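Local coordinates for L-fuculose phosphate aldolase (Streptococcus pneumoniae, PDB 4C24), which is a zinc-containing class II aldolase with an alpha/beta fold of the AraD-like clan, built here as a four-chain assembly, at residues Val35-Pro47 / Asp59-Glu71. Residues are numbered along the deposited sequence; the frame is centred on the assembly and turned at random.
Sequences VFDREKQLMAITP and DIVVMDINGNVVE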
loop_
_atom_site.group_PDB
_atom_site.type_symbol
_atom_site.label_atom_id
_atom_site.label_comp_id
_atom_site.label_asym_id
_atom_site.label_seq_id
_atom_site.Cartn_x
_atom_site.Cartn_y
_atom_site.Cartn_z
ATOM N N VAL A 35 -26.467 1.752 13.285
ATOM C CA VAL A 35 -26.738 0.931 14.449
ATOM C C VAL A 35 -28.239 0.877 14.652
ATOM O O VAL A 35 -28.960 1.825 14.328
ATOM C CB VAL A 35 -26.090 1.463 15.760
ATOM C CG1 VAL A 35 -24.609 1.108 15.824
ATOM C CG2 VAL A 35 -26.349 2.958 15.941
ATOM N N PHE A 36 -28.698 -0.242 15.195
ATOM C CA PHE A 36 -30.103 -0.428 15.522
ATOM C C PHE A 36 -30.259 -0.633 17.021
ATOM O O PHE A 36 -29.613 -1.493 17.613
ATOM C CB PHE A 36 -30.665 -1.639 14.763
ATOM C CG PHE A 36 -32.168 -1.707 14.770
ATOM C CD1 PHE A 36 -32.916 -0.790 14.036
ATOM C CD2 PHE A 36 -32.833 -2.675 15.514
ATOM C CE1 PHE A 36 -34.305 -0.839 14.041
ATOM C CE2 PHE A 36 -34.225 -2.731 15.514
ATOM C CZ PHE A 36 -34.951 -1.806 14.789
ATOM N N ASP A 37 -31.122 0.182 17.628
ATOM C CA ASP A 37 -31.435 0.061 19.044
ATOM C C ASP A 37 -32.678 -0.818 19.110
ATOM O O ASP A 37 -33.753 -0.399 18.653
ATOM C CB ASP A 37 -31.690 1.472 19.589
ATOM C CG ASP A 37 -31.992 1.502 21.073
ATOM O OD1 ASP A 37 -32.623 0.570 21.612
ATOM O OD2 ASP A 37 -31.592 2.511 21.707
ATOM N N ARG A 38 -32.542 -2.034 19.644
ATOM C CA ARG A 38 -33.664 -3.000 19.689
ATOM C C ARG A 38 -34.788 -2.641 20.655
ATOM O O ARG A 38 -35.943 -2.996 20.424
ATOM C CB ARG A 38 -33.175 -4.413 20.019
ATOM C CG ARG A 38 -32.291 -5.021 18.955
ATOM C CD ARG A 38 -33.118 -5.600 17.832
ATOM N NE ARG A 38 -32.235 -5.978 16.746
ATOM C CZ ARG A 38 -32.632 -6.357 15.542
ATOM N NH1 ARG A 38 -33.927 -6.432 15.254
ATOM N NH2 ARG A 38 -31.718 -6.663 14.629
ATOM N N GLU A 39 -34.444 -1.954 21.743
ATOM C CA GLU A 39 -35.440 -1.587 22.748
ATOM C C GLU A 39 -36.311 -0.484 22.157
ATOM O O GLU A 39 -37.546 -0.536 22.240
ATOM C CB GLU A 39 -34.758 -1.119 24.039
ATOM N N LYS A 40 -35.659 0.481 21.516
ATOM C CA LYS A 40 -36.350 1.624 20.912
ATOM C C LYS A 40 -36.874 1.352 19.505
ATOM O O LYS A 40 -37.771 2.044 19.037
ATOM C CB LYS A 40 -35.443 2.850 20.890
ATOM C CG LYS A 40 -34.954 3.293 22.258
ATOM C CD LYS A 40 -34.194 4.603 22.183
ATOM C CE LYS A 40 -33.538 4.932 23.516
ATOM N NZ LYS A 40 -32.255 4.191 23.658
ATOM N N GLN A 41 -36.322 0.328 18.855
ATOM C CA GLN A 41 -36.627 0.007 17.460
ATOM C C GLN A 41 -36.341 1.195 16.533
ATOM O O GLN A 41 -37.154 1.559 15.684
ATOM C CB GLN A 41 -38.074 -0.485 17.323
ATOM C CG GLN A 41 -38.338 -1.768 18.096
ATOM C CD GLN A 41 -37.814 -2.989 17.366
ATOM O OE1 GLN A 41 -38.216 -3.264 16.231
ATOM N NE2 GLN A 41 -36.926 -3.734 18.011
ATOM N N LEU A 42 -35.161 1.783 16.699
ATOM C CA LEU A 42 -34.727 2.922 15.906
ATOM C C LEU A 42 -33.397 2.586 15.282
ATOM O O LEU A 42 -32.518 2.021 15.962
ATOM C CB LEU A 42 -34.536 4.159 16.790
ATOM C CG LEU A 42 -35.826 4.733 17.368
ATOM C CD1 LEU A 42 -35.465 5.884 18.306
ATOM C CD2 LEU A 42 -36.751 5.183 16.253
ATOM N N MET A 43 -33.239 2.952 14.003
ATOM C CA MET A 43 -31.937 2.910 13.363
ATOM C C MET A 43 -31.296 4.300 13.319
ATOM O O MET A 43 -31.934 5.252 12.901
ATOM C CB MET A 43 -32.074 2.322 11.937
ATOM C CG MET A 43 -30.750 2.269 11.204
ATOM S SD MET A 43 -30.883 1.566 9.539
ATOM C CE MET A 43 -31.667 2.892 8.647
ATOM N N ALA A 44 -30.025 4.394 13.716
ATOM C CA ALA A 44 -29.255 5.593 13.483
ATOM C C ALA A 44 -28.282 5.307 12.347
ATOM O O ALA A 44 -27.594 4.290 12.369
ATOM C CB ALA A 44 -28.504 5.989 14.747
ATOM N N ILE A 45 -28.222 6.202 11.380
ATOM C CA ILE A 45 -27.418 5.952 10.184
ATOM C C ILE A 45 -26.670 7.208 9.753
ATOM O O ILE A 45 -27.109 8.324 10.010
ATOM C CB ILE A 45 -28.320 5.375 9.064
ATOM C CG1 ILE A 45 -27.447 4.869 7.918
ATOM C CG2 ILE A 45 -29.352 6.393 8.593
ATOM C CD1 ILE A 45 -28.159 3.912 6.968
ATOM N N THR A 46 -25.525 7.037 9.119
ATOM C CA THR A 46 -24.792 8.173 8.556
ATOM C C THR A 46 -25.552 8.862 7.438
ATOM O O THR A 46 -26.399 8.239 6.789
ATOM C CB THR A 46 -23.391 7.728 8.111
ATOM O OG1 THR A 46 -23.527 6.584 7.235
ATOM C CG2 THR A 46 -22.576 7.321 9.326
ATOM N N PRO A 47 -25.280 10.155 7.197
ATOM C CA PRO A 47 -26.009 10.911 6.189
ATOM C C PRO A 47 -25.428 10.696 4.799
ATOM O O PRO A 47 -24.278 10.245 4.683
ATOM C CB PRO A 47 -25.759 12.358 6.627
ATOM C CG PRO A 47 -24.365 12.285 7.153
ATOM C CD PRO A 47 -24.348 11.022 7.953
ATOM N N ASP A 59 -25.757 15.527 11.965
ATOM C CA ASP A 59 -25.921 14.997 10.597
ATOM C C ASP A 59 -26.410 13.552 10.598
ATOM O O ASP A 59 -26.866 13.047 9.548
ATOM C CB ASP A 59 -24.599 15.010 9.827
ATOM C CG ASP A 59 -24.102 16.415 9.500
ATOM O OD1 ASP A 59 -24.915 17.288 9.104
ATOM O OD2 ASP A 59 -22.872 16.622 9.615
ATOM N N ILE A 60 -26.262 12.871 11.731
ATOM C CA ILE A 60 -26.762 11.473 11.872
ATOM C C ILE A 60 -28.273 11.495 11.769
ATOM O O ILE A 60 -28.956 12.369 12.308
ATOM C CB ILE A 60 -26.291 10.750 13.171
ATOM C CG1 ILE A 60 -24.756 10.712 13.239
ATOM C CG2 ILE A 60 -26.913 9.339 13.321
ATOM C CD1 ILE A 60 -24.098 9.916 12.125
ATOM N N VAL A 61 -28.799 10.540 11.014
ATOM C CA VAL A 61 -30.219 10.455 10.791
ATOM C C VAL A 61 -30.762 9.278 11.570
ATOM O O VAL A 61 -30.155 8.194 11.594
ATOM C CB VAL A 61 -30.571 10.300 9.286
ATOM C CG1 VAL A 61 -32.068 10.155 9.115
ATOM C CG2 VAL A 61 -30.068 11.484 8.465
ATOM N N VAL A 62 -31.897 9.492 12.230
ATOM C CA VAL A 62 -32.496 8.431 13.034
ATOM C C VAL A 62 -33.843 8.119 12.414
ATOM O O VAL A 62 -34.617 9.010 12.080
ATOM C CB VAL A 62 -32.662 8.849 14.514
ATOM C CG1 VAL A 62 -33.248 7.707 15.337
ATOM C CG2 VAL A 62 -31.300 9.249 15.054
ATOM N N MET A 63 -34.103 6.830 12.222
ATOM C CA MET A 63 -35.277 6.362 11.539
ATOM C C MET A 63 -35.989 5.305 12.348
ATOM O O MET A 63 -35.347 4.551 13.053
ATOM C CB MET A 63 -34.778 5.646 10.301
ATOM C CG MET A 63 -35.438 6.031 9.021
ATOM S SD MET A 63 -34.453 5.085 7.852
ATOM C CE MET A 63 -33.288 6.349 7.361
ATOM N N ASP A 64 -37.303 5.207 12.204
ATOM C CA ASP A 64 -38.039 4.094 12.792
ATOM C C ASP A 64 -37.978 2.849 11.870
ATOM O O ASP A 64 -37.390 2.899 10.799
ATOM C CB ASP A 64 -39.468 4.510 13.181
ATOM C CG ASP A 64 -40.431 4.591 12.004
ATOM O OD1 ASP A 64 -40.074 4.220 10.849
ATOM O OD2 ASP A 64 -41.591 5.017 12.225
ATOM N N ILE A 65 -38.576 1.760 12.325
ATOM C CA ILE A 65 -38.396 0.457 11.650
ATOM C C ILE A 65 -38.998 0.461 10.252
ATOM O O ILE A 65 -38.620 -0.386 9.433
ATOM C CB ILE A 65 -38.952 -0.721 12.478
ATOM C CG1 ILE A 65 -38.416 -2.059 11.952
ATOM C CG2 ILE A 65 -40.481 -0.734 12.468
ATOM C CD1 ILE A 65 -36.937 -2.219 12.121
ATOM N N ASN A 66 -39.896 1.402 9.972
ATOM C CA ASN A 66 -40.476 1.536 8.624
ATOM C C ASN A 66 -39.826 2.620 7.761
ATOM O O ASN A 66 -40.300 2.963 6.671
ATOM C CB ASN A 66 -41.985 1.697 8.741
ATOM C CG ASN A 66 -42.631 0.446 9.276
ATOM O OD1 ASN A 66 -42.555 -0.605 8.641
ATOM N ND2 ASN A 66 -43.220 0.526 10.457
ATOM N N GLY A 67 -38.713 3.163 8.247
ATOM C CA GLY A 67 -37.971 4.142 7.485
ATOM C C GLY A 67 -38.465 5.565 7.576
ATOM O O GLY A 67 -38.089 6.403 6.752
ATOM N N ASN A 68 -39.271 5.860 8.595
ATOM C CA ASN A 68 -39.707 7.234 8.817
ATOM C C ASN A 68 -38.652 7.928 9.641
ATOM O O ASN A 68 -38.268 7.436 10.709
ATOM C CB ASN A 68 -41.019 7.252 9.566
ATOM C CG ASN A 68 -42.130 6.598 8.783
ATOM O OD1 ASN A 68 -42.579 7.125 7.785
ATOM N ND2 ASN A 68 -42.561 5.444 9.239
ATOM N N VAL A 69 -38.162 9.035 9.103
ATOM C CA VAL A 69 -37.128 9.819 9.785
ATOM C C VAL A 69 -37.748 10.510 10.996
ATOM O O VAL A 69 -38.790 11.154 10.886
ATOM C CB VAL A 69 -36.514 10.864 8.850
ATOM C CG1 VAL A 69 -35.513 11.723 9.621
ATOM C CG2 VAL A 69 -35.807 10.162 7.707
ATOM N N VAL A 70 -37.107 10.326 12.143
ATOM C CA VAL A 70 -37.588 10.933 13.388
ATOM C C VAL A 70 -36.569 11.908 13.993
ATOM O O VAL A 70 -36.934 12.751 14.842
ATOM C CB VAL A 70 -38.020 9.856 14.405
ATOM C CG1 VAL A 70 -39.308 9.190 13.940
ATOM C CG2 VAL A 70 -36.902 8.839 14.635
ATOM N N GLU A 71 -35.303 11.826 13.611
ATOM C CA GLU A 71 -34.311 12.851 13.991
ATOM C C GLU A 71 -33.360 13.114 12.850
ATOM O O GLU A 71 -32.971 12.184 12.172
ATOM C CB GLU A 71 -33.479 12.373 15.178
ATOM C CG GLU A 71 -34.120 12.452 16.542
ATOM C CD GLU A 71 -33.099 12.567 17.675
ATOM O OE1 GLU A 71 -32.001 11.962 17.590
ATOM O OE2 GLU A 71 -33.405 13.269 18.669
HETATM O O HOH W 1 -39.720 1.682 14.977
#
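Met-43 and Met-63 run side by side on the face that also carries Ile-45 and Val-61. The bend at chi3 (74°) turns the Met-43 methyl toward its neighbour, and CE lies 3.6 Å from Met-63 SD in one of two deposited Met-63 conformers, so this contact is tentative. Met-43 and Ile-45 also pack on His-83 of helix 80-89, which covers this face. On the other face Ala-44 CB meets Ile-60 CG2 at 4.0 Å; both residues touch Leu-13 of helix 7-22. Toward the turn, Ile-65 CD1 approaches the Phe-36 ring obliquely, 3.4 Å from CZ.

Four backbone bonds fix the register, pairing Met-43 with Met-63 and Ile-45 with Val-61; the straightest, Val-61 N to Ile-45 O, has an angle of 170° at the hydrogen. Past Leu-42 a water takes over, donating to Gln-41 O (2.7 Å) and accepting from Ile-65 N (2.9 Å). At the polar edge, Gly-67 N to Asp-64 O closes the type I turn 64-67, Asn-66 N to Asp-64 OD1 forms an Asx turn, and Asn-68 N and ND2 also bind OD1. The antiparallel strands 42-45 and 61-64 (155° between directions) thus join two beta hairpins into a four-stranded meander at one end of the central sheet of this AraD-like fold.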